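Local coordinates for chorismate mutase and shikimate 5-dehydrogenase fusion protein (Clostridium acetobutylicum, PDB 3FBT) that probably catalyses the reversible NADPH-linked reduction of 3-dehydroshikimate to shikimate through its shikimate dehydrogenase part, the portion of the fusion protein present here, at residues A[199-204]-A[227-232]. Numbering follows the deposited sequence.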
loop_
_atom_site.group_PDB
_atom_site.type_symbol
_atom_site.label_atom_id
_atom_site.label_comp_id
_atom_site.label_asym_id
_atom_site.label_seq_id
_atom_site.Cartn_x
_atom_site.Cartn_y
_atom_site.Cartn_z
ATOM N N VAL A 199 22.698 -4.726 -33.698
ATOM C CA VAL A 199 23.209 -5.192 -35.013
ATOM C C VAL A 199 23.457 -4.050 -36.014
ATOM O O VAL A 199 23.014 -2.904 -35.801
ATOM C CB VAL A 199 22.281 -6.277 -35.657
ATOM C CG1 VAL A 199 22.139 -7.510 -34.760
ATOM C CG2 VAL A 199 20.951 -5.745 -35.888
ATOM N N ASP A 200 24.187 -4.327 -37.106
ATOM C CA ASP A 200 24.408 -3.268 -38.108
ATOM C C ASP A 200 23.173 -3.124 -38.986
ATOM O O ASP A 200 22.365 -4.056 -39.087
ATOM C CB ASP A 200 25.610 -3.559 -39.019
ATOM C CG ASP A 200 26.929 -3.657 -38.265
ATOM O OD1 ASP A 200 27.301 -2.665 -37.593
ATOM O OD2 ASP A 200 27.606 -4.734 -38.354
ATOM N N LYS A 201 23.041 -1.968 -39.629
ATOM C CA LYS A 201 21.881 -1.681 -40.521
ATOM C C LYS A 201 21.777 -2.624 -41.689
ATOM O O LYS A 201 20.690 -2.986 -42.174
ATOM C CB LYS A 201 21.988 -0.282 -41.101
ATOM C CG LYS A 201 20.908 -0.040 -42.133
ATOM C CD LYS A 201 20.839 1.404 -42.537
ATOM C CE LYS A 201 19.947 1.540 -43.768
ATOM N NZ LYS A 201 20.645 1.147 -45.061
ATOM N N GLU A 202 22.937 -3.028 -42.166
ATOM C CA GLU A 202 23.019 -4.079 -43.190
ATOM C C GLU A 202 22.387 -5.356 -42.699
ATOM O O GLU A 202 21.936 -6.210 -43.494
ATOM C CB GLU A 202 24.504 -4.312 -43.470
ATOM C CG GLU A 202 25.294 -3.858 -42.261
ATOM C CD GLU A 202 26.723 -4.180 -42.359
ATOM O OE1 GLU A 202 27.217 -4.222 -43.510
ATOM O OE2 GLU A 202 27.358 -4.394 -41.289
ATOM N N VAL A 203 22.396 -5.576 -41.379
ATOM C CA VAL A 203 21.690 -6.775 -40.899
ATOM C C VAL A 203 20.210 -6.508 -40.853
ATOM O O VAL A 203 19.374 -7.314 -41.319
ATOM C CB VAL A 203 22.209 -7.324 -39.559
ATOM C CG1 VAL A 203 21.340 -8.461 -39.147
ATOM C CG2 VAL A 203 23.717 -7.784 -39.697
ATOM N N VAL A 204 19.877 -5.364 -40.303
ATOM C CA VAL A 204 18.500 -5.000 -40.212
ATOM C C VAL A 204 17.903 -5.133 -41.599
ATOM O O VAL A 204 16.795 -5.628 -41.748
ATOM C CB VAL A 204 18.356 -3.561 -39.744
ATOM C CG1 VAL A 204 16.873 -3.164 -39.584
ATOM C CG2 VAL A 204 19.155 -3.327 -38.476
ATOM N N ARG A 227 14.128 1.999 -40.466
ATOM C CA ARG A 227 13.350 3.013 -41.217
ATOM C C ARG A 227 14.012 3.268 -42.565
ATOM O O ARG A 227 13.462 2.969 -43.634
ATOM C CB ARG A 227 13.211 4.327 -40.422
ATOM C CG ARG A 227 12.553 5.468 -41.231
ATOM C CD ARG A 227 12.081 6.610 -40.344
ATOM N NE ARG A 227 13.063 7.010 -39.356
ATOM C CZ ARG A 227 14.175 7.657 -39.641
ATOM N NH1 ARG A 227 14.454 7.953 -40.911
ATOM N NH2 ARG A 227 15.018 7.994 -38.674
ATOM N N GLU A 228 15.216 3.801 -42.487
ATOM C CA GLU A 228 16.095 3.920 -43.638
ATOM C C GLU A 228 16.082 2.756 -44.650
ATOM O O GLU A 228 16.317 2.995 -45.831
ATOM C CB GLU A 228 17.502 4.130 -43.142
ATOM C CG GLU A 228 17.567 5.133 -42.039
ATOM C CD GLU A 228 18.990 5.546 -41.733
ATOM O OE1 GLU A 228 19.193 6.599 -41.096
ATOM O OE2 GLU A 228 19.915 4.819 -42.152
ATOM N N SER A 229 15.831 1.516 -44.224
ATOM C CA SER A 229 15.934 0.366 -45.152
ATOM C C SER A 229 14.604 -0.159 -45.703
ATOM O O SER A 229 14.543 -1.161 -46.455
ATOM C CB SER A 229 16.707 -0.801 -44.504
ATOM O OG SER A 229 17.982 -0.398 -44.027
ATOM N N GLY A 230 13.527 0.497 -45.325
ATOM C CA GLY A 230 12.223 0.104 -45.809
ATOM C C GLY A 230 11.597 -0.995 -45.012
ATOM O O GLY A 230 10.582 -1.560 -45.432
ATOM N N VAL A 231 12.163 -1.297 -43.840
ATOM C CA VAL A 231 11.634 -2.393 -42.990
ATOM C C VAL A 231 10.585 -1.877 -41.979
ATOM O O VAL A 231 10.848 -0.906 -41.275
ATOM C CB VAL A 231 12.784 -3.176 -42.183
ATOM C CG1 VAL A 231 12.232 -4.473 -41.592
ATOM C CG2 VAL A 231 13.978 -3.481 -43.059
ATOM N N LYS A 232 9.420 -2.520 -41.907
ATOM C CA LYS A 232 8.432 -2.112 -40.897
ATOM C C LYS A 232 9.053 -2.107 -39.500
ATOM O O LYS A 232 9.702 -3.090 -39.066
ATOM C CB LYS A 232 7.217 -3.028 -40.884
ATOM C CG LYS A 232 6.306 -2.676 -39.685
ATOM C CD LYS A 232 4.903 -3.167 -39.819
ATOM C CE LYS A 232 4.863 -4.594 -40.304
ATOM N NZ LYS A 232 3.438 -4.944 -40.672
#
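V204, in the short helix 201-204, comes closest in backbone to S229, their CA atoms 7.7 Å apart, where helix 221-228 ends in a Schellman motif: G230 leaves helical geometry with a positive phi of 85°, and its N donates to R227 O. Both elements belong to the Rossmann-type nucleotide-binding domain, at the edge of its parallel sheet; 199-204 precedes strand 209-212, and V231 leads into the outermost strand, 232-234. K201 provides most of the contact from 199-204. Its side chain runs extended from the backbone as far as CE, starting with CG turned away from its own N (chi1 173°), and bends at the last torsion. This path carries the methylenes past the S229 hydroxyl and across the E228 side chain, the lysine and glutamate crossing at about a right angle. K201 CD lies 3.6 Å from E228 OE2. The charged ends stay apart, with K201 NZ 4.7 Å from E228 OE2, so any attraction between them is probably a general electrostatic one. K201 NZ also comes near S229 OG, but at an angle too poor for a hydrogen bond; S229 OG bonds back to the carbonyl of Y225, four residues earlier in helix 221-228. On the buried side V231 touches the backbone of V204, whose side chain points toward the other segment and packs on Y225 and A226, closing 199-204 against the flank of helix 221-228. V231 CG2, set opposite its own carbonyl carbon, rests 3.8 Å from the carbonyl oxygen V204 O.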